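Local coordinates for protein sortase, SrtB family (Streptococcus pneumoniae PCS8235, PDB 4Y4Q) that probably acts as a sortase B-family cysteine transpeptidase in the formation of the type II pilus on the bacterial surface, at residues Leu72-Val77 with Asn81-Leu86; Gly139-Phe144 with Leu221-Leu226; Gly156-Asn161 with Lys165-Phe170; Gln188-Gln193 with Leu212-Arg217. One frame throughout, in Å; residues are numbered along the deposited sequence.

Interaction 1: Leu72-Val77 with Asn81-Leu86; sequences LGWINV and NIDYPL
Trp-74 lies flat against the neighbouring strand at Tyr-84 and Pro-85, in the middle of an antiparallel strand pair. The aromatic contacts come first. With CG anti to the backbone N (chi1 -163°), the indole swings across to strand 83-86, and one of its faces takes the carbonyl carbon of Tyr-84 and the ring nitrogen of Pro-85. Pro-85 CD stands 4.0 Å from the centroid of the six-membered ring of Trp-74, a CH-pi contact, while Trp-74 CZ3 touches Pro-85 CB at 3.7 Å. Asp-83 comes in at the indole edge, its carboxylate turned 57° from the ring. Its OD1 accepts from Trp-74 NE1 in a nearly straight line, but the modelled NE1 to OD1 distance of 2.4 Å is too short to trust.

Backbone hydrogen bonds pair Ile-75 with Tyr-84 in both directions, Ile-75 N to Tyr-84 O measuring 2.9 Å. Val-77 N gives another to Ile-82 O, also 2.9 Å.

On the sheet face away from the indole, Ile-75 CG2 meets Leu-86 CD2 at 3.7 Å, the two side chains at about a right angle. Ile-110 of the next strand lies against Ile-75, Tyr-84 and Leu-86. Toward the loop end, Val-77 and Ile-82 run side by side with their CG2 methyls 3.9 Å apart.

At the far end Leu-72 and Gly-73 both face Leu-86: Leu-72 N donates to Leu-86 O, and Leu-86 N to Gly-73 O. That is a classic beta bulge, at the open end of a beta hairpin that lies within the mixed sortase sheet, between strands 155-160 and 110-112.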
loop_
_atom_site.group_PDB
_atom_site.type_symbol
_atom_site.label_atom_id
_atom_site.label_comp_id
_atom_site.label_asym_id
_atom_site.label_seq_id
_atom_site.Cartn_x
_atom_site.Cartn_y
_atom_site.Cartn_z
ATOM N N LEU A 72 5.062 12.365 5.452
ATOM C CA LEU A 72 6.254 11.587 5.772
ATOM C C LEU A 72 6.864 10.910 4.549
ATOM O O LEU A 72 7.987 10.411 4.606
ATOM C CB LEU A 72 5.965 10.561 6.873
ATOM C CG LEU A 72 4.937 9.478 6.580
ATOM C CD1 LEU A 72 5.582 8.281 5.900
ATOM C CD2 LEU A 72 4.235 9.058 7.868
ATOM N N GLY A 73 6.131 10.884 3.444
ATOM C CA GLY A 73 6.692 10.337 2.223
ATOM C C GLY A 73 5.772 10.472 1.033
ATOM O O GLY A 73 4.844 11.286 1.039
ATOM N N TRP A 74 6.020 9.657 0.014
ATOM C CA TRP A 74 5.275 9.758 -1.235
ATOM C C TRP A 74 5.312 8.417 -1.957
ATOM O O TRP A 74 6.329 7.714 -1.910
ATOM C CB TRP A 74 5.881 10.850 -2.124
ATOM C CG TRP A 74 4.962 11.294 -3.204
ATOM C CD1 TRP A 74 4.711 10.652 -4.379
ATOM C CD2 TRP A 74 4.154 12.483 -3.209
ATOM N NE1 TRP A 74 3.801 11.374 -5.124
ATOM C CE2 TRP A 74 3.442 12.499 -4.426
ATOM C CE3 TRP A 74 3.970 13.536 -2.305
ATOM C CZ2 TRP A 74 2.557 13.538 -4.768
ATOM C CZ3 TRP A 74 3.090 14.561 -2.639
ATOM C CH2 TRP A 74 2.396 14.557 -3.863
ATOM N N ILE A 75 4.205 8.065 -2.615
ATOM C CA ILE A 75 4.109 6.793 -3.331
ATOM C C ILE A 75 3.616 6.975 -4.767
ATOM O O ILE A 75 2.669 7.726 -5.035
ATOM C CB ILE A 75 3.195 5.782 -2.577
ATOM C CG1 ILE A 75 3.177 4.418 -3.266
ATOM C CG2 ILE A 75 1.780 6.312 -2.437
ATOM C CD1 ILE A 75 2.743 3.283 -2.307
ATOM N N ASN A 76 4.249 6.259 -5.688
ATOM C CA ASN A 76 3.920 6.363 -7.103
ATOM C C ASN A 76 3.859 4.966 -7.720
ATOM O O ASN A 76 4.719 4.133 -7.444
ATOM C CB ASN A 76 4.997 7.197 -7.792
ATOM C CG ASN A 76 4.634 7.573 -9.223
ATOM O OD1 ASN A 76 3.502 7.375 -9.672
ATOM N ND2 ASN A 76 5.599 8.135 -9.944
ATOM N N VAL A 77 2.834 4.701 -8.527
ATOM C CA VAL A 77 2.816 3.506 -9.362
ATOM C C VAL A 77 2.735 3.934 -10.833
ATOM O O VAL A 77 1.749 4.554 -11.267
ATOM C CB VAL A 77 1.649 2.572 -9.018
ATOM C CG1 VAL A 77 1.604 1.381 -10.002
ATOM C CG2 VAL A 77 1.772 2.073 -7.590
ATOM N N ASN A 81 -2.858 6.591 -11.683
ATOM C CA ASN A 81 -3.172 7.762 -10.861
ATOM C C ASN A 81 -2.762 7.579 -9.396
ATOM O O ASN A 81 -3.150 8.354 -8.534
ATOM C CB ASN A 81 -4.666 8.097 -10.934
ATOM C CG ASN A 81 -5.110 8.505 -12.337
ATOM O OD1 ASN A 81 -4.450 9.308 -13.004
ATOM N ND2 ASN A 81 -6.231 7.945 -12.791
ATOM N N ILE A 82 -1.997 6.538 -9.110
ATOM C CA ILE A 82 -1.511 6.325 -7.752
ATOM C C ILE A 82 -0.263 7.170 -7.572
ATOM O O ILE A 82 0.831 6.788 -8.007
ATOM C CB ILE A 82 -1.211 4.855 -7.512
ATOM C CG1 ILE A 82 -2.452 4.031 -7.876
ATOM C CG2 ILE A 82 -0.782 4.633 -6.067
ATOM C CD1 ILE A 82 -2.350 2.548 -7.573
ATOM N N ASP A 83 -0.517 8.426 -7.261
ATOM C CA ASP A 83 0.507 9.369 -6.912
ATOM C C ASP A 83 -0.107 9.961 -5.683
ATOM O O ASP A 83 -1.221 10.482 -5.729
ATOM C CB ASP A 83 0.662 10.431 -7.998
ATOM C CG ASP A 83 1.855 11.336 -7.761
ATOM O OD1 ASP A 83 2.892 10.840 -7.274
ATOM O OD2 ASP A 83 1.756 12.544 -8.063
ATOM N N TYR A 84 0.600 9.886 -4.576
ATOM C CA TYR A 84 0.020 10.402 -3.346
ATOM C C TYR A 84 1.060 10.639 -2.256
ATOM O O TYR A 84 2.026 9.875 -2.126
ATOM C CB TYR A 84 -1.011 9.398 -2.803
ATOM C CG TYR A 84 -2.202 9.141 -3.708
ATOM C CD1 TYR A 84 -3.023 10.187 -4.128
ATOM C CD2 TYR A 84 -2.527 7.847 -4.110
ATOM C CE1 TYR A 84 -4.124 9.956 -4.952
ATOM C CE2 TYR A 84 -3.627 7.605 -4.929
ATOM C CZ TYR A 84 -4.417 8.663 -5.348
ATOM O OH TYR A 84 -5.506 8.425 -6.157
ATOM N N PRO A 85 0.858 11.698 -1.459
ATOM C CA PRO A 85 1.660 11.876 -0.246
ATOM C C PRO A 85 1.268 10.807 0.747
ATOM O O PRO A 85 0.111 10.376 0.745
ATOM C CB PRO A 85 1.207 13.237 0.279
ATOM C CG PRO A 85 -0.179 13.424 -0.272
ATOM C CD PRO A 85 -0.152 12.758 -1.625
ATOM N N LEU A 86 2.217 10.385 1.575
ATOM C CA LEU A 86 1.943 9.446 2.649
ATOM C C LEU A 86 1.882 10.209 3.962
ATOM O O LEU A 86 2.711 11.086 4.222
ATOM C CB LEU A 86 3.057 8.407 2.728
ATOM C CG LEU A 86 3.217 7.549 1.488
ATOM C CD1 LEU A 86 4.394 6.608 1.643
ATOM C CD2 LEU A 86 1.928 6.790 1.242
#

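Interaction 2: Gly139-Phe144 with Leu221-Leu226; sequences GDVAKF and LSTCFL
Val-141, on the short helix 139-143, meets Thr-223 and Leu-221 of the strand with its branched side chain alone. Its CB sits 3.6 Å from Thr-223 CG2. Of the two methyls beyond it, CG1 is anti to the backbone N (chi1 -174°) and lies 3.8 Å from the same Thr-223 methyl. CG2, on the other branch, is 4.0 Å from Thr-223 CG2 and reaches on to Leu-221 CD2 at 4.3 Å. A single threonine methyl thus faces the whole fork of the valine, and the two side chains pass alongside, pointing opposite ways.

Thr-223 can offer that methyl because its first torsion sends the hydroxyl elsewhere: OG1 is anti to the backbone N (chi1 -164°) and hydrogen-bonds Gly-129 O on the neighbouring strand, leaving CG2 to face the helix.

Behind Val-141 the helix is short, its turn held by few backbone bonds, with Phe-144 N donating to Val-141 O at 3.1 Å. Asp-140 OD2 takes the backbone N-H of Asn-81, and its OD1 has a long, weak salt bridge from Lys-143 NZ.

The strand side carries Leu-Ser-Thr-Cys, which matches the end of the sortase TLXTC signature, whose cysteine is the nucleophile in relatives. The helix therefore packs on the strand leading into Cys-224, the expected counterpart, in an arrangement consistent with the sortase active-site region.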
loop_
_atom_site.group_PDB
_atom_site.type_symbol
_atom_site.label_atom_id
_atom_site.label_comp_id
_atom_site.label_asym_id
_atom_site.label_seq_id
_atom_site.Cartn_x
_atom_site.Cartn_y
_atom_site.Cartn_z
ATOM N N GLY A 139 -9.582 5.134 -7.634
ATOM C CA GLY A 139 -10.141 4.306 -8.683
ATOM C C GLY A 139 -9.164 3.354 -9.335
ATOM O O GLY A 139 -9.566 2.260 -9.733
ATOM N N ASP A 140 -7.895 3.751 -9.444
ATOM C CA ASP A 140 -6.904 2.908 -10.118
ATOM C C ASP A 140 -6.598 1.637 -9.332
ATOM O O ASP A 140 -6.201 0.621 -9.916
ATOM C CB ASP A 140 -5.619 3.684 -10.436
ATOM C CG ASP A 140 -5.737 4.544 -11.706
ATOM O OD1 ASP A 140 -6.866 4.827 -12.170
ATOM O OD2 ASP A 140 -4.685 4.953 -12.237
ATOM N N VAL A 141 -6.796 1.665 -8.018
ATOM C CA VAL A 141 -6.528 0.455 -7.239
ATOM C C VAL A 141 -7.396 -0.711 -7.723
ATOM O O VAL A 141 -6.891 -1.802 -8.002
ATOM C CB VAL A 141 -6.701 0.680 -5.721
ATOM C CG1 VAL A 141 -6.268 -0.557 -4.947
ATOM C CG2 VAL A 141 -5.877 1.864 -5.274
ATOM N N ALA A 142 -8.695 -0.462 -7.858
ATOM C CA ALA A 142 -9.640 -1.479 -8.311
ATOM C C ALA A 142 -9.351 -1.963 -9.733
ATOM O O ALA A 142 -9.798 -3.046 -10.120
ATOM C CB ALA A 142 -11.059 -0.944 -8.235
ATOM N N LYS A 143 -8.618 -1.171 -10.520
ATOM C CA LYS A 143 -8.347 -1.563 -11.905
ATOM C C LYS A 143 -7.384 -2.733 -11.951
ATOM O O LYS A 143 -7.294 -3.426 -12.963
ATOM C CB LYS A 143 -7.798 -0.399 -12.738
ATOM C CG LYS A 143 -8.720 0.796 -12.843
ATOM C CD LYS A 143 -8.251 1.740 -13.941
ATOM C CE LYS A 143 -9.045 3.043 -13.930
ATOM N NZ LYS A 143 -8.535 3.977 -14.975
ATOM N N PHE A 144 -6.664 -2.959 -10.856
ATOM C CA PHE A 144 -5.766 -4.111 -10.780
ATOM C C PHE A 144 -6.530 -5.441 -10.739
ATOM O O PHE A 144 -5.930 -6.509 -10.835
ATOM C CB PHE A 144 -4.818 -3.987 -9.577
ATOM C CG PHE A 144 -3.721 -2.967 -9.773
ATOM C CD1 PHE A 144 -3.930 -1.628 -9.470
ATOM C CD2 PHE A 144 -2.487 -3.348 -10.284
ATOM C CE1 PHE A 144 -2.913 -0.684 -9.667
ATOM C CE2 PHE A 144 -1.463 -2.408 -10.480
ATOM C CZ PHE A 144 -1.677 -1.080 -10.174
ATOM N N LEU A 221 -1.582 -1.805 0.021
ATOM C CA LEU A 221 -2.321 -0.575 -0.237
ATOM C C LEU A 221 -3.785 -0.949 -0.394
ATOM O O LEU A 221 -4.153 -1.704 -1.300
ATOM C CB LEU A 221 -1.791 0.129 -1.491
ATOM C CG LEU A 221 -2.650 1.260 -2.077
ATOM C CD1 LEU A 221 -2.889 2.361 -1.069
ATOM C CD2 LEU A 221 -1.994 1.828 -3.337
ATOM N N SER A 222 -4.621 -0.399 0.478
ATOM C CA SER A 222 -6.000 -0.858 0.605
ATOM C C SER A 222 -6.991 0.276 0.383
ATOM O O SER A 222 -6.814 1.372 0.922
ATOM C CB SER A 222 -6.191 -1.441 2.021
ATOM O OG SER A 222 -7.563 -1.656 2.337
ATOM N N THR A 223 -8.053 0.010 -0.370
ATOM C CA THR A 223 -9.066 1.029 -0.615
ATOM C C THR A 223 -10.478 0.454 -0.710
ATOM O O THR A 223 -10.657 -0.766 -0.798
ATOM C CB THR A 223 -8.780 1.813 -1.901
ATOM O OG1 THR A 223 -9.555 3.019 -1.900
ATOM C CG2 THR A 223 -9.156 0.981 -3.110
ATOM N N CYS A 224 -11.474 1.341 -0.714
ATOM C CA CYS A 224 -12.871 0.926 -0.679
ATOM C C CYS A 224 -13.304 0.155 -1.935
ATOM O O CYS A 224 -12.945 0.521 -3.059
ATOM C CB CYS A 224 -13.785 2.137 -0.471
ATOM S SG CYS A 224 -13.675 2.894 1.163
ATOM N N PHE A 225 -14.055 -0.930 -1.727
ATOM C CA PHE A 225 -14.731 -1.639 -2.818
ATOM C C PHE A 225 -16.208 -1.251 -2.781
ATOM O O PHE A 225 -16.955 -1.650 -1.882
ATOM C CB PHE A 225 -14.562 -3.161 -2.688
ATOM C CG PHE A 225 -14.978 -3.939 -3.915
ATOM C CD1 PHE A 225 -15.436 -3.291 -5.059
ATOM C CD2 PHE A 225 -14.913 -5.327 -3.922
ATOM C CE1 PHE A 225 -15.812 -4.007 -6.186
ATOM C CE2 PHE A 225 -15.294 -6.052 -5.046
ATOM C CZ PHE A 225 -15.744 -5.389 -6.180
ATOM N N LEU A 226 -16.619 -0.448 -3.752
ATOM C CA LEU A 226 -17.967 0.130 -3.868
ATOM C C LEU A 226 -19.108 -0.865 -4.058
ATOM O O LEU A 226 -20.209 -0.674 -3.604
ATOM C CB LEU A 226 -17.996 1.180 -4.978
ATOM C CG LEU A 226 -17.445 2.566 -4.624
ATOM C CD1 LEU A 226 -17.384 2.822 -3.123
ATOM C CD2 LEU A 226 -16.092 2.784 -5.247
#

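Interaction 3: Gly156-Asn161 with Lys165-Phe170; sequences GSIYYN and KGLEIF
Two first torsions set up the apolar side of this pair. Ile-158 has CG1 anti to the backbone N (chi1 -179°), which leaves its CG2 methyl facing the other strand; Leu-167 has CG anti to its own carbonyl carbon (chi1 -74°), and Leu-167 CD2 lies 3.7 Å from Ile-158 CG2. The two side chains belong to a beta hairpin, strands 155-160 and 163-176, and lie on one face of it with Lys-165.

Ile-158 and Lys-165 form an antiparallel hydrogen-bonded pair: Ile-158 N gives to Lys-165 O at 2.8 Å, and Lys-165 N returns to Ile-158 O at 2.9 Å. Two residues away along each strand, Gly-156 and Leu-167 repeat the pattern. Leu-167 N donates to Gly-156 O. Gly-156 has no side chain, and Leu-167 CB packs 3.7 Å from its carbonyl carbon.

Ile-219, on strand 218-225, touches both Ile-158 and Leu-167. At the turn end of the hairpin the Lys-165 chain bends beyond CB and crosses the Tyr-160 phenol. The hydroxyl there hydrogen-bonds Arg-217, while Lys-165 CG stands 3.7 Å from Tyr-160 OH.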
loop_
_atom_site.group_PDB
_atom_site.type_symbol
_atom_site.label_atom_id
_atom_site.label_comp_id
_atom_site.label_asym_id
_atom_site.label_seq_id
_atom_site.Cartn_x
_atom_site.Cartn_y
_atom_site.Cartn_z
ATOM N N GLY A 156 6.777 0.757 -9.436
ATOM C CA GLY A 156 6.484 2.060 -8.877
ATOM C C GLY A 156 7.656 2.486 -8.015
ATOM O O GLY A 156 8.719 1.850 -8.030
ATOM N N SER A 157 7.485 3.566 -7.267
ATOM C CA SER A 157 8.544 3.999 -6.371
ATOM C C SER A 157 7.902 4.524 -5.112
ATOM O O SER A 157 6.693 4.821 -5.079
ATOM C CB SER A 157 9.367 5.096 -7.006
ATOM O OG SER A 157 8.530 6.201 -7.256
ATOM N N ILE A 158 8.704 4.609 -4.062
ATOM C CA ILE A 158 8.212 5.155 -2.816
ATOM C C ILE A 158 9.330 5.964 -2.186
ATOM O O ILE A 158 10.496 5.574 -2.237
ATOM C CB ILE A 158 7.689 4.039 -1.886
ATOM C CG1 ILE A 158 7.147 4.632 -0.581
ATOM C CG2 ILE A 158 8.772 3.003 -1.609
ATOM C CD1 ILE A 158 6.593 3.580 0.357
ATOM N N TYR A 159 8.981 7.123 -1.645
ATOM C CA TYR A 159 9.952 7.940 -0.950
ATOM C C TYR A 159 9.553 7.985 0.514
ATOM O O TYR A 159 8.374 8.167 0.833
ATOM C CB TYR A 159 9.981 9.344 -1.542
ATOM C CG TYR A 159 10.994 10.253 -0.888
ATOM C CD1 TYR A 159 10.705 10.914 0.302
ATOM C CD2 TYR A 159 12.244 10.445 -1.456
ATOM C CE1 TYR A 159 11.635 11.735 0.909
ATOM C CE2 TYR A 159 13.173 11.280 -0.868
ATOM C CZ TYR A 159 12.863 11.924 0.311
ATOM O OH TYR A 159 13.796 12.757 0.887
ATOM N N TYR A 160 10.531 7.792 1.396
ATOM C CA TYR A 160 10.303 7.845 2.841
ATOM C C TYR A 160 11.633 8.043 3.557
ATOM O O TYR A 160 12.677 7.597 3.073
ATOM C CB TYR A 160 9.597 6.575 3.350
ATOM C CG TYR A 160 10.428 5.318 3.242
ATOM C CD1 TYR A 160 11.302 4.945 4.262
ATOM C CD2 TYR A 160 10.338 4.500 2.126
ATOM C CE1 TYR A 160 12.067 3.802 4.166
ATOM C CE2 TYR A 160 11.096 3.345 2.023
ATOM C CZ TYR A 160 11.960 3.005 3.044
ATOM O OH TYR A 160 12.720 1.863 2.943
ATOM N N ASN A 161 11.588 8.722 4.700
ATOM C CA ASN A 161 12.767 8.939 5.537
ATOM C C ASN A 161 13.978 9.481 4.788
ATOM O O ASN A 161 15.121 9.155 5.119
ATOM C CB ASN A 161 13.151 7.655 6.287
ATOM C CG ASN A 161 13.957 7.936 7.549
ATOM O OD1 ASN A 161 13.600 8.809 8.346
ATOM N ND2 ASN A 161 15.062 7.214 7.723
ATOM N N LYS A 165 13.042 4.430 -2.826
ATOM C CA LYS A 165 13.126 2.997 -3.090
ATOM C C LYS A 165 12.150 2.639 -4.201
ATOM O O LYS A 165 11.183 3.372 -4.451
ATOM C CB LYS A 165 12.739 2.204 -1.840
ATOM C CG LYS A 165 13.661 2.383 -0.627
ATOM C CD LYS A 165 15.002 1.697 -0.853
ATOM C CE LYS A 165 15.918 1.827 0.348
ATOM N NZ LYS A 165 17.338 1.593 -0.058
ATOM N N GLY A 166 12.389 1.504 -4.851
ATOM C CA GLY A 166 11.502 1.036 -5.900
ATOM C C GLY A 166 10.420 0.187 -5.282
ATOM O O GLY A 166 10.565 -0.267 -4.134
ATOM N N LEU A 167 9.326 0.007 -6.020
ATOM C CA LEU A 167 8.231 -0.861 -5.601
ATOM C C LEU A 167 7.981 -1.861 -6.703
ATOM O O LEU A 167 7.957 -1.490 -7.879
ATOM C CB LEU A 167 6.951 -0.054 -5.407
ATOM C CG LEU A 167 6.781 0.867 -4.199
ATOM C CD1 LEU A 167 5.440 1.572 -4.316
ATOM C CD2 LEU A 167 6.861 0.068 -2.889
ATOM N N GLU A 168 7.790 -3.128 -6.346
ATOM C CA GLU A 168 7.382 -4.110 -7.339
ATOM C C GLU A 168 6.094 -4.767 -6.881
ATOM O O GLU A 168 6.085 -5.474 -5.883
ATOM C CB GLU A 168 8.476 -5.152 -7.539
ATOM C CG GLU A 168 8.136 -6.196 -8.597
ATOM C CD GLU A 168 9.355 -6.976 -9.071
ATOM O OE1 GLU A 168 10.456 -6.796 -8.501
ATOM O OE2 GLU A 168 9.209 -7.764 -10.029
ATOM N N ILE A 169 4.995 -4.519 -7.585
ATOM C CA ILE A 169 3.725 -5.135 -7.210
ATOM C C ILE A 169 3.755 -6.650 -7.476
ATOM O O ILE A 169 4.189 -7.085 -8.550
ATOM C CB ILE A 169 2.551 -4.470 -7.958
ATOM C CG1 ILE A 169 2.366 -3.036 -7.467
ATOM C CG2 ILE A 169 1.259 -5.233 -7.742
ATOM C CD1 ILE A 169 1.359 -2.265 -8.271
ATOM N N PHE A 170 3.301 -7.460 -6.515
ATOM C CA PHE A 170 3.198 -8.902 -6.776
ATOM C C PHE A 170 1.816 -9.510 -6.560
ATOM O O PHE A 170 1.607 -10.688 -6.849
ATOM C CB PHE A 170 4.236 -9.702 -5.980
ATOM C CG PHE A 170 4.073 -9.595 -4.497
ATOM C CD1 PHE A 170 3.243 -10.469 -3.802
ATOM C CD2 PHE A 170 4.748 -8.616 -3.790
ATOM C CE1 PHE A 170 3.096 -10.365 -2.418
ATOM C CE2 PHE A 170 4.600 -8.506 -2.415
ATOM C CZ PHE A 170 3.774 -9.383 -1.735
#

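Interaction 4: Gln188-Gln193 with Leu212-Arg217; sequences QGEDRQ and LSPSDR
Pro-214 rests against the first turn of helix 190-202, meeting Glu-190 and Gln-193. Along the helix segment, the chain comes in through Gln-188, whose O accepts from Arg-192 NH1 at 3.2 Å, tying the entering chain to the turn. Gly-189 is the N-cap, and its O receives Gln-193 N at 2.8 Å, the first i to i+4 bond. The Glu-190 side chain leaves with CG anti to the backbone N (chi1 -173°), and this methylene, not the carboxylate, does the touching: Glu-190 CG is 3.7 Å from Pro-214 CG. Its backbone joins in, Glu-190 O lying 3.6 Å from that same ring carbon.

One turn on, Gln-193 crosses Pro-214 obliquely. NE2 is held by Ile-187 O, which fixes the amide with OE1 turned to the ring, 3.1 Å from Pro-214 CB, a tight fit.

The proline is presented by a type I beta turn from Ser-213 to Asp-216. Asp-216 N closes it on Ser-213 O, and Asp-216 OD2 takes Ser-213 N at 2.9 Å from above the carboxylate plane. This is surface packing of a proline-bearing beta turn, just before strand 218-225, on the N-terminal turn of a capped helix.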
loop_
_atom_site.group_PDB
_atom_site.type_symbol
_atom_site.label_atom_id
_atom_site.label_comp_id
_atom_site.label_asym_id
_atom_site.label_seq_id
_atom_site.Cartn_x
_atom_site.Cartn_y
_atom_site.Cartn_z
ATOM N N GLN A 188 5.872 -9.913 13.452
ATOM C CA GLN A 188 7.268 -10.201 13.783
ATOM C C GLN A 188 7.526 -11.689 13.914
ATOM O O GLN A 188 6.632 -12.450 14.301
ATOM C CB GLN A 188 7.645 -9.533 15.103
ATOM C CG GLN A 188 7.610 -8.026 15.053
ATOM C CD GLN A 188 8.621 -7.411 15.985
ATOM O OE1 GLN A 188 9.815 -7.694 15.883
ATOM N NE2 GLN A 188 8.152 -6.576 16.909
ATOM N N GLY A 189 8.754 -12.097 13.615
ATOM C CA GLY A 189 9.134 -13.496 13.706
ATOM C C GLY A 189 9.096 -14.124 12.328
ATOM O O GLY A 189 8.137 -13.930 11.584
ATOM N N GLU A 190 10.136 -14.882 12.005
ATOM C CA GLU A 190 10.367 -15.395 10.657
ATOM C C GLU A 190 9.252 -16.333 10.200
ATOM O O GLU A 190 8.582 -16.072 9.185
ATOM C CB GLU A 190 11.722 -16.112 10.635
ATOM C CG GLU A 190 12.234 -16.583 9.279
ATOM C CD GLU A 190 13.701 -17.011 9.348
ATOM O OE1 GLU A 190 14.506 -16.267 9.954
ATOM O OE2 GLU A 190 14.049 -18.091 8.818
ATOM N N ASP A 191 9.047 -17.411 10.958
ATOM C CA ASP A 191 8.049 -18.420 10.613
ATOM C C ASP A 191 6.635 -17.828 10.610
ATOM O O ASP A 191 5.784 -18.208 9.788
ATOM C CB ASP A 191 8.134 -19.610 11.572
ATOM C CG ASP A 191 9.479 -20.325 11.507
ATOM O OD1 ASP A 191 10.443 -19.844 12.140
ATOM O OD2 ASP A 191 9.567 -21.377 10.837
ATOM N N ARG A 192 6.399 -16.876 11.511
ATOM C CA ARG A 192 5.107 -16.197 11.587
ATOM C C ARG A 192 4.882 -15.273 10.385
ATOM O O ARG A 192 3.790 -15.245 9.808
ATOM C CB ARG A 192 4.987 -15.426 12.905
ATOM C CG ARG A 192 3.641 -14.744 13.115
ATOM C CD ARG A 192 3.569 -14.005 14.452
ATOM N NE ARG A 192 3.419 -14.911 15.592
ATOM C CZ ARG A 192 4.439 -15.359 16.313
ATOM N NH1 ARG A 192 5.673 -14.983 16.004
ATOM N NH2 ARG A 192 4.238 -16.183 17.340
ATOM N N GLN A 193 5.913 -14.525 10.002
ATOM C CA GLN A 193 5.848 -13.715 8.793
ATOM C C GLN A 193 5.607 -14.623 7.588
ATOM O O GLN A 193 4.796 -14.308 6.717
ATOM C CB GLN A 193 7.125 -12.883 8.625
ATOM C CG GLN A 193 7.179 -11.615 9.496
ATOM C CD GLN A 193 8.603 -11.166 9.798
ATOM O OE1 GLN A 193 9.569 -11.791 9.360
ATOM N NE2 GLN A 193 8.736 -10.089 10.567
ATOM N N LEU A 212 10.356 -13.749 -2.454
ATOM C CA LEU A 212 9.729 -13.225 -1.243
ATOM C C LEU A 212 10.094 -13.993 0.017
ATOM O O LEU A 212 9.904 -15.213 0.108
ATOM C CB LEU A 212 8.210 -13.200 -1.392
ATOM C CG LEU A 212 7.652 -11.845 -1.804
ATOM C CD1 LEU A 212 6.133 -11.866 -1.752
ATOM C CD2 LEU A 212 8.226 -10.775 -0.890
ATOM N N SER A 213 10.596 -13.258 1.002
ATOM C CA SER A 213 10.987 -13.847 2.276
ATOM C C SER A 213 10.673 -12.889 3.432
ATOM O O SER A 213 10.474 -11.689 3.214
ATOM C CB SER A 213 12.477 -14.213 2.254
ATOM O OG SER A 213 13.281 -13.072 2.015
ATOM N N PRO A 214 10.743 -13.389 4.653
ATOM C CA PRO A 214 10.454 -12.537 5.799
ATOM C C PRO A 214 11.434 -11.382 5.731
ATOM O O PRO A 214 11.094 -10.256 6.099
ATOM C CB PRO A 214 10.776 -13.437 6.990
ATOM C CG PRO A 214 10.522 -14.816 6.488
ATOM C CD PRO A 214 10.913 -14.801 5.037
ATOM N N SER A 215 12.648 -11.666 5.274
ATOM C CA SER A 215 13.717 -10.667 5.310
ATOM C C SER A 215 13.386 -9.401 4.487
ATOM O O SER A 215 13.909 -8.317 4.760
ATOM C CB SER A 215 15.043 -11.285 4.861
ATOM O OG SER A 215 14.869 -12.096 3.712
ATOM N N ASP A 216 12.514 -9.534 3.491
ATOM C CA ASP A 216 12.078 -8.377 2.703
ATOM C C ASP A 216 11.049 -7.538 3.468
ATOM O O ASP A 216 10.679 -7.856 4.601
ATOM C CB ASP A 216 11.456 -8.814 1.370
ATOM C CG ASP A 216 12.340 -9.758 0.584
ATOM O OD1 ASP A 216 13.553 -9.486 0.457
ATOM O OD2 ASP A 216 11.811 -10.779 0.094
ATOM N N ARG A 217 10.587 -6.463 2.835
ATOM C CA ARG A 217 9.547 -5.628 3.415
ATOM C C ARG A 217 8.470 -5.439 2.368
ATOM O O ARG A 217 8.775 -5.245 1.187
ATOM C CB ARG A 217 10.115 -4.276 3.836
ATOM C CG ARG A 217 11.014 -4.338 5.083
ATOM C CD ARG A 217 11.666 -2.993 5.297
ATOM N NE ARG A 217 12.454 -2.606 4.132
ATOM C CZ ARG A 217 12.552 -1.364 3.660
ATOM N NH1 ARG A 217 11.902 -0.362 4.253
ATOM N NH2 ARG A 217 13.307 -1.126 2.590
#

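Interactions 1 and 3 are sequential hairpins of one mixed sheet, centres about 9 Å apart, joined where strand 73-77 runs beside strand 155-160: Trp-74 O pairs with Tyr-159 N and Asn-76 O with Ser-157 N. Interaction 2 encloses both interactions 3 and 4 in its chain loop, and it meets interaction 1 through Asp-140 and Asn-81 and interaction 3 through Phe-144 and Ile-169. Interaction 4 lies across the chain's centre from interactions 1 and 2, about 25 and 26 Å away between centres, yet reaches interaction 3 through Arg-217 and Tyr-160. Together they run from two adjoining hairpins within the sheet, through the probable active-site strand, to a helix at the surface.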